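Local atomic coordinates of acetylglutamate kinase (Streptococcus mutans, PDB entry 3L86), a protein that catalyses the ATP-dependent phosphorylation of N-acetyl-L-glutamate to N-acetyl-L-glutamyl 5-phosphate, the second step from glutamate toward N-acetylornithine in arginine biosynthesis. Residues V141-L146 against D187-N192; L177-Y182 against I191-L196. All blocks are in the same frame, centred on the assembly; numbering follows the deposited sequence.

Interaction 1 (V141-L146 against D187-N192); sequences VAADYL and DMLNIN. With NLG (N-acetyl-L-glutamate), chain C.
L189 carries the apolar contact, its two methyl branches reaching different parts of strand 141-145. CD1 lies against the backbone between D144 and Y145, 3.6 Å from D144 C, and the same CD1 also touches A143 CB. CD2 approaches the Y145 ring obliquely, 3.7 Å from CE1. With L189 CG anti to its carbonyl carbon (chi1 -51°) and the chain extended beyond it, both methyls are carried onto this strand. Two residues on, I191 ends its CD1 3.8 Å from A143 CB, so the small alanine side chain receives both branched residues.

Y145 leaves its backbone pointing away from 187-192, yet its ring swings back until the hydroxyl comes near D187, with OH 4.0 Å from OD1. The polar interactions lie within or beyond the pair. D144 OD1 accepts from Y145 N at 2.8 Å on its anti side, the donor somewhat out of the carboxylate plane, and K148 makes a cation-pi contact with the Y145 ring.

N190 faces the substrate. Its ND2 gives a nearly straight hydrogen bond to the acetyl oxygen O7 of N-acetyl-L-glutamate (3.3 Å, 167°) and is also hydrogen-bonded to T99 OG1, a second bond that should limit rotation of the amide, while OD1 rests 3.2 Å from the ligand CB.

The two strands cross at 73° without a hydrogen bond between them. Strand 141-145 pairs antiparallel with strand 155-160 and is tied by V141 and A143 to Y182 of strand 174-182, beside the point where strand 188-190 enters the N-acetylglutamate pocket of the amino acid kinase fold.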
loop_
_atom_site.group_PDB
_atom_site.type_symbol
_atom_site.label_atom_id
_atom_site.label_comp_id
_atom_site.label_asym_id
_atom_site.label_seq_id
_atom_site.Cartn_x
_atom_site.Cartn_y
_atom_site.Cartn_z
ATOM N N VAL A 141 7.981 8.388 -7.408
ATOM C CA VAL A 141 6.775 8.938 -6.737
ATOM C C VAL A 141 6.916 10.446 -6.453
ATOM O O VAL A 141 7.708 10.856 -5.603
ATOM C CB VAL A 141 6.476 8.235 -5.357
ATOM C CG1 VAL A 141 5.091 8.753 -4.802
ATOM C CG2 VAL A 141 6.477 6.723 -5.550
ATOM N N ALA A 142 6.136 11.255 -7.155
ATOM C CA ALA A 142 5.971 12.678 -6.826
ATOM C C ALA A 142 4.754 12.879 -5.979
ATOM O O ALA A 142 3.717 12.220 -6.226
ATOM C CB ALA A 142 5.826 13.460 -8.117
ATOM N N ALA A 143 4.860 13.816 -5.010
ATOM C CA ALA A 143 3.802 14.176 -4.054
ATOM C C ALA A 143 3.759 15.678 -3.699
ATOM O O ALA A 143 4.683 16.412 -4.026
ATOM C CB ALA A 143 3.990 13.364 -2.742
ATOM N N ASP A 144 2.688 16.122 -3.031
ATOM C CA ASP A 144 2.616 17.466 -2.423
ATOM C C ASP A 144 1.986 17.340 -1.008
ATOM O O ASP A 144 1.464 16.294 -0.687
ATOM C CB ASP A 144 1.729 18.388 -3.272
ATOM C CG ASP A 144 2.114 19.857 -3.145
ATOM O OD1 ASP A 144 2.834 20.273 -2.167
ATOM O OD2 ASP A 144 1.740 20.595 -4.077
ATOM N N TYR A 145 2.058 18.397 -0.177
ATOM C CA TYR A 145 1.521 18.395 1.224
ATOM C C TYR A 145 0.020 18.348 1.165
ATOM O O TYR A 145 -0.590 19.146 0.458
ATOM C CB TYR A 145 1.928 19.702 1.943
ATOM C CG TYR A 145 3.425 19.818 2.105
ATOM C CD1 TYR A 145 4.029 19.359 3.236
ATOM C CD2 TYR A 145 4.235 20.329 1.070
ATOM C CE1 TYR A 145 5.423 19.409 3.380
ATOM C CE2 TYR A 145 5.630 20.374 1.211
ATOM C CZ TYR A 145 6.187 19.923 2.392
ATOM O OH TYR A 145 7.537 19.966 2.630
ATOM N N LEU A 146 -0.553 17.430 1.886
ATOM C CA LEU A 146 -1.958 17.312 1.971
ATOM C C LEU A 146 -2.599 18.575 2.595
ATOM O O LEU A 146 -3.554 19.047 2.109
ATOM C CB LEU A 146 -2.326 16.027 2.722
ATOM C CG LEU A 146 -3.788 15.595 2.816
ATOM C CD1 LEU A 146 -4.506 15.609 1.472
ATOM C CD2 LEU A 146 -4.013 14.275 3.528
ATOM N N ASP A 187 11.821 17.482 -0.913
ATOM C CA ASP A 187 11.621 16.989 0.435
ATOM C C ASP A 187 10.843 15.653 0.460
ATOM O O ASP A 187 9.829 15.515 -0.220
ATOM C CB ASP A 187 10.884 18.077 1.233
ATOM C CG ASP A 187 11.744 19.373 1.357
ATOM O OD1 ASP A 187 11.215 20.461 1.167
ATOM O OD2 ASP A 187 12.974 19.271 1.603
ATOM N N MET A 188 11.316 14.709 1.280
ATOM C CA MET A 188 10.635 13.443 1.529
ATOM C C MET A 188 9.335 13.620 2.327
ATOM O O MET A 188 9.362 14.268 3.354
ATOM C CB MET A 188 11.560 12.483 2.286
ATOM C CG MET A 188 11.105 11.003 2.098
ATOM S SD MET A 188 11.921 9.762 3.148
ATOM C CE MET A 188 13.469 9.607 2.328
ATOM N N LEU A 189 8.226 12.989 1.889
ATOM C CA LEU A 189 6.913 13.059 2.573
ATOM C C LEU A 189 6.352 11.669 2.946
ATOM O O LEU A 189 6.625 10.705 2.233
ATOM C CB LEU A 189 5.845 13.798 1.708
ATOM C CG LEU A 189 6.177 15.179 1.113
ATOM C CD1 LEU A 189 4.949 15.793 0.355
ATOM C CD2 LEU A 189 6.657 16.130 2.166
ATOM N N ASN A 190 5.552 11.590 4.017
ATOM C CA ASN A 190 4.924 10.342 4.512
ATOM C C ASN A 190 3.594 10.158 3.748
ATOM O O ASN A 190 2.736 11.061 3.805
ATOM C CB ASN A 190 4.724 10.428 6.061
ATOM C CG ASN A 190 3.925 9.254 6.644
ATOM O OD1 ASN A 190 3.715 8.243 5.975
ATOM N ND2 ASN A 190 3.496 9.378 7.923
ATOM N N ILE A 191 3.440 9.050 3.000
ATOM C CA ILE A 191 2.192 8.814 2.212
ATOM C C ILE A 191 1.425 7.623 2.792
ATOM O O ILE A 191 2.031 6.592 2.994
ATOM C CB ILE A 191 2.461 8.418 0.747
ATOM C CG1 ILE A 191 3.579 9.253 0.123
ATOM C CG2 ILE A 191 1.076 8.442 -0.108
ATOM C CD1 ILE A 191 3.270 10.686 -0.193
ATOM N N ASN A 192 0.147 7.763 3.155
ATOM C CA ASN A 192 -0.660 6.582 3.596
ATOM C C ASN A 192 -0.484 5.449 2.529
ATOM O O ASN A 192 -0.573 5.747 1.332
ATOM C CB ASN A 192 -2.149 6.962 3.678
ATOM C CG ASN A 192 -3.054 5.745 3.825
ATOM O OD1 ASN A 192 -3.672 5.288 2.856
ATOM N ND2 ASN A 192 -3.135 5.210 5.025
HETATM C CA NLG C . 1.083 6.362 6.947
HETATM C C NLG C . 0.444 7.631 6.953
HETATM O OXT NLG C . -0.434 7.986 7.747
HETATM O O NLG C . 0.451 8.566 6.241
HETATM C CB NLG C . 2.162 5.499 6.268
HETATM C CG NLG C . 2.324 3.959 6.605
HETATM C CD NLG C . 1.180 2.877 6.405
HETATM O OE1 NLG C . 0.246 3.189 5.723
HETATM O OE2 NLG C . 1.171 1.752 6.931
HETATM C C7 NLG C . 1.530 5.732 9.164
HETATM C C8 NLG C . 1.272 4.881 9.981
HETATM O O7 NLG C . 2.265 6.681 9.291
HETATM N N2 NLG C . 0.992 5.712 8.005
#

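Interaction 2 (L177-Y182 against I191-L196); sequences LASLGY and INADYL. With NLG (N-acetyl-L-glutamate), chain C.
Strand 174-182 is interrupted at S179, the centre of an inverse gamma turn in which L180 N bonds to A178 O at 2.9 Å, and the break faces the N-terminus of helix 193-203 in this amino acid kinase domain. Here S179 CB sits 3.1 Å from I191 O and also packs against A193. Across the same gap I191 N donates a weak hydrogen bond to S179 O, 3.3 Å long. S179 OG comes within 3.6 Å of CG of N-acetyl-L-glutamate.

L196 and I191 pack against the backbone of 177-182. L196, with CG anti to its backbone N (chi1 -179°), lays CD2 over the turn, 3.5 Å from A178 O, and the same methyl has L177 CD2 as its apolar partner. On the other strand fragment, I191 CG1 lies 3.6 Å from G181 N.

N192 caps the helix, its OD1 accepting from Y195 N with the donor tilted 22° from the carbonyl plane, and its CB lies over one face of the Y195 ring, near the rim. The first turn also presents a backbone amide to the substrate's side-chain carboxylate: A193 N donates to OE1 of N-acetyl-L-glutamate at 3.0 Å (160°).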
loop_
_atom_site.group_PDB
_atom_site.type_symbol
_atom_site.label_atom_id
_atom_site.label_comp_id
_atom_site.label_asym_id
_atom_site.label_seq_id
_atom_site.Cartn_x
_atom_site.Cartn_y
_atom_site.Cartn_z
ATOM N N LEU A 177 8.154 -1.094 -3.271
ATOM C CA LEU A 177 8.022 0.340 -2.915
ATOM C C LEU A 177 7.420 0.635 -1.563
ATOM O O LEU A 177 6.225 0.414 -1.323
ATOM C CB LEU A 177 7.083 1.024 -3.874
ATOM C CG LEU A 177 7.464 1.804 -5.071
ATOM C CD1 LEU A 177 8.289 0.900 -5.997
ATOM C CD2 LEU A 177 6.169 2.307 -5.782
ATOM N N ALA A 178 8.209 1.246 -0.701
ATOM C CA ALA A 178 7.696 1.793 0.579
ATOM C C ALA A 178 6.763 2.996 0.361
ATOM O O ALA A 178 6.883 3.674 -0.669
ATOM C CB ALA A 178 8.873 2.223 1.464
ATOM N N SER A 179 5.907 3.306 1.363
ATOM C CA SER A 179 4.950 4.399 1.192
ATOM C C SER A 179 5.561 5.780 1.505
ATOM O O SER A 179 5.326 6.330 2.624
ATOM C CB SER A 179 3.685 4.184 2.022
ATOM O OG SER A 179 3.980 3.975 3.408
ATOM N N LEU A 180 6.351 6.276 0.545
ATOM C CA LEU A 180 7.131 7.539 0.627
ATOM C C LEU A 180 7.110 8.200 -0.753
ATOM O O LEU A 180 7.118 7.509 -1.787
ATOM C CB LEU A 180 8.611 7.273 1.027
ATOM C CG LEU A 180 8.887 6.695 2.469
ATOM C CD1 LEU A 180 10.343 6.219 2.603
ATOM C CD2 LEU A 180 8.540 7.680 3.660
ATOM N N GLY A 181 7.041 9.527 -0.784
ATOM C CA GLY A 181 7.170 10.254 -2.037
ATOM C C GLY A 181 7.985 11.560 -1.848
ATOM O O GLY A 181 8.425 11.895 -0.732
ATOM N N TYR A 182 8.163 12.310 -2.921
ATOM C CA TYR A 182 9.018 13.521 -2.848
ATOM C C TYR A 182 8.360 14.795 -3.425
ATOM O O TYR A 182 7.862 14.773 -4.529
ATOM C CB TYR A 182 10.336 13.279 -3.590
ATOM C CG TYR A 182 11.316 12.412 -2.825
ATOM C CD1 TYR A 182 11.140 11.012 -2.770
ATOM C CD2 TYR A 182 12.422 12.973 -2.184
ATOM C CE1 TYR A 182 12.053 10.194 -2.081
ATOM C CE2 TYR A 182 13.353 12.152 -1.516
ATOM C CZ TYR A 182 13.142 10.771 -1.485
ATOM O OH TYR A 182 14.016 9.953 -0.818
ATOM N N ILE A 191 3.440 9.050 3.000
ATOM C CA ILE A 191 2.192 8.814 2.212
ATOM C C ILE A 191 1.425 7.623 2.792
ATOM O O ILE A 191 2.031 6.592 2.994
ATOM C CB ILE A 191 2.461 8.418 0.747
ATOM C CG1 ILE A 191 3.579 9.253 0.123
ATOM C CG2 ILE A 191 1.076 8.442 -0.108
ATOM C CD1 ILE A 191 3.270 10.686 -0.193
ATOM N N ASN A 192 0.147 7.763 3.155
ATOM C CA ASN A 192 -0.660 6.582 3.596
ATOM C C ASN A 192 -0.484 5.449 2.529
ATOM O O ASN A 192 -0.573 5.747 1.332
ATOM C CB ASN A 192 -2.149 6.962 3.678
ATOM C CG ASN A 192 -3.054 5.745 3.825
ATOM O OD1 ASN A 192 -3.672 5.288 2.856
ATOM N ND2 ASN A 192 -3.135 5.210 5.025
ATOM N N ALA A 193 -0.229 4.192 2.932
ATOM C CA ALA A 193 0.143 3.154 1.911
ATOM C C ALA A 193 -0.968 2.838 0.942
ATOM O O ALA A 193 -0.690 2.490 -0.200
ATOM C CB ALA A 193 0.703 1.821 2.541
ATOM N N ASP A 194 -2.221 2.910 1.399
ATOM C CA ASP A 194 -3.405 2.708 0.534
ATOM C C ASP A 194 -3.516 3.754 -0.592
ATOM O O ASP A 194 -3.891 3.424 -1.716
ATOM C CB ASP A 194 -4.715 2.707 1.375
ATOM C CG ASP A 194 -4.668 1.655 2.545
ATOM O OD1 ASP A 194 -4.378 0.472 2.288
ATOM O OD2 ASP A 194 -4.860 2.030 3.723
ATOM N N TYR A 195 -3.219 5.005 -0.272
ATOM C CA TYR A 195 -3.199 6.079 -1.258
ATOM C C TYR A 195 -2.139 5.770 -2.338
ATOM O O TYR A 195 -2.365 5.968 -3.562
ATOM C CB TYR A 195 -2.812 7.410 -0.545
ATOM C CG TYR A 195 -3.901 8.099 0.344
ATOM C CD1 TYR A 195 -5.020 7.409 0.835
ATOM C CD2 TYR A 195 -3.785 9.476 0.664
ATOM C CE1 TYR A 195 -6.017 8.092 1.658
ATOM C CE2 TYR A 195 -4.739 10.158 1.467
ATOM C CZ TYR A 195 -5.836 9.464 1.963
ATOM O OH TYR A 195 -6.755 10.176 2.725
ATOM N N LEU A 196 -0.946 5.382 -1.899
ATOM C CA LEU A 196 0.120 5.042 -2.873
ATOM C C LEU A 196 -0.269 3.852 -3.806
ATOM O O LEU A 196 -0.002 3.892 -5.017
ATOM C CB LEU A 196 1.464 4.732 -2.197
ATOM C CG LEU A 196 2.605 4.403 -3.226
ATOM C CD1 LEU A 196 2.715 5.526 -4.321
ATOM C CD2 LEU A 196 3.973 4.224 -2.580
HETATM C CA NLG C . 1.083 6.362 6.947
HETATM C C NLG C . 0.444 7.631 6.953
HETATM O OXT NLG C . -0.434 7.986 7.747
HETATM O O NLG C . 0.451 8.566 6.241
HETATM C CB NLG C . 2.162 5.499 6.268
HETATM C CG NLG C . 2.324 3.959 6.605
HETATM C CD NLG C . 1.180 2.877 6.405
HETATM O OE1 NLG C . 0.246 3.189 5.723
HETATM O OE2 NLG C . 1.171 1.752 6.931
HETATM C C7 NLG C . 1.530 5.732 9.164
HETATM C C8 NLG C . 1.272 4.881 9.981
HETATM O O7 NLG C . 2.265 6.681 9.291
HETATM N N2 NLG C . 0.992 5.712 8.005
#

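Interactions 1 and 2, with centres 7 Å apart, share I191 and N192 and are joined through strand 174-182. That strand pairs with 188-190, L189 N lying 2.8 Å from G181 O, and meets strand 141-145 where Y182 N lies 3.1 Å from V141 O. Residues 190-193 run along the substrate: N190 in interaction 1 serves the acetyl end, and A193 in interaction 2 the carboxylate to be phosphorylated. R97, G75 and G76 add further hydrogen bonds to the ligand. Beyond the carboxylate, the N192 side chain is about 5 Å from the magnesium ion, and D194 forms a salt bridge with K249, a predicted transition-state stabilizer.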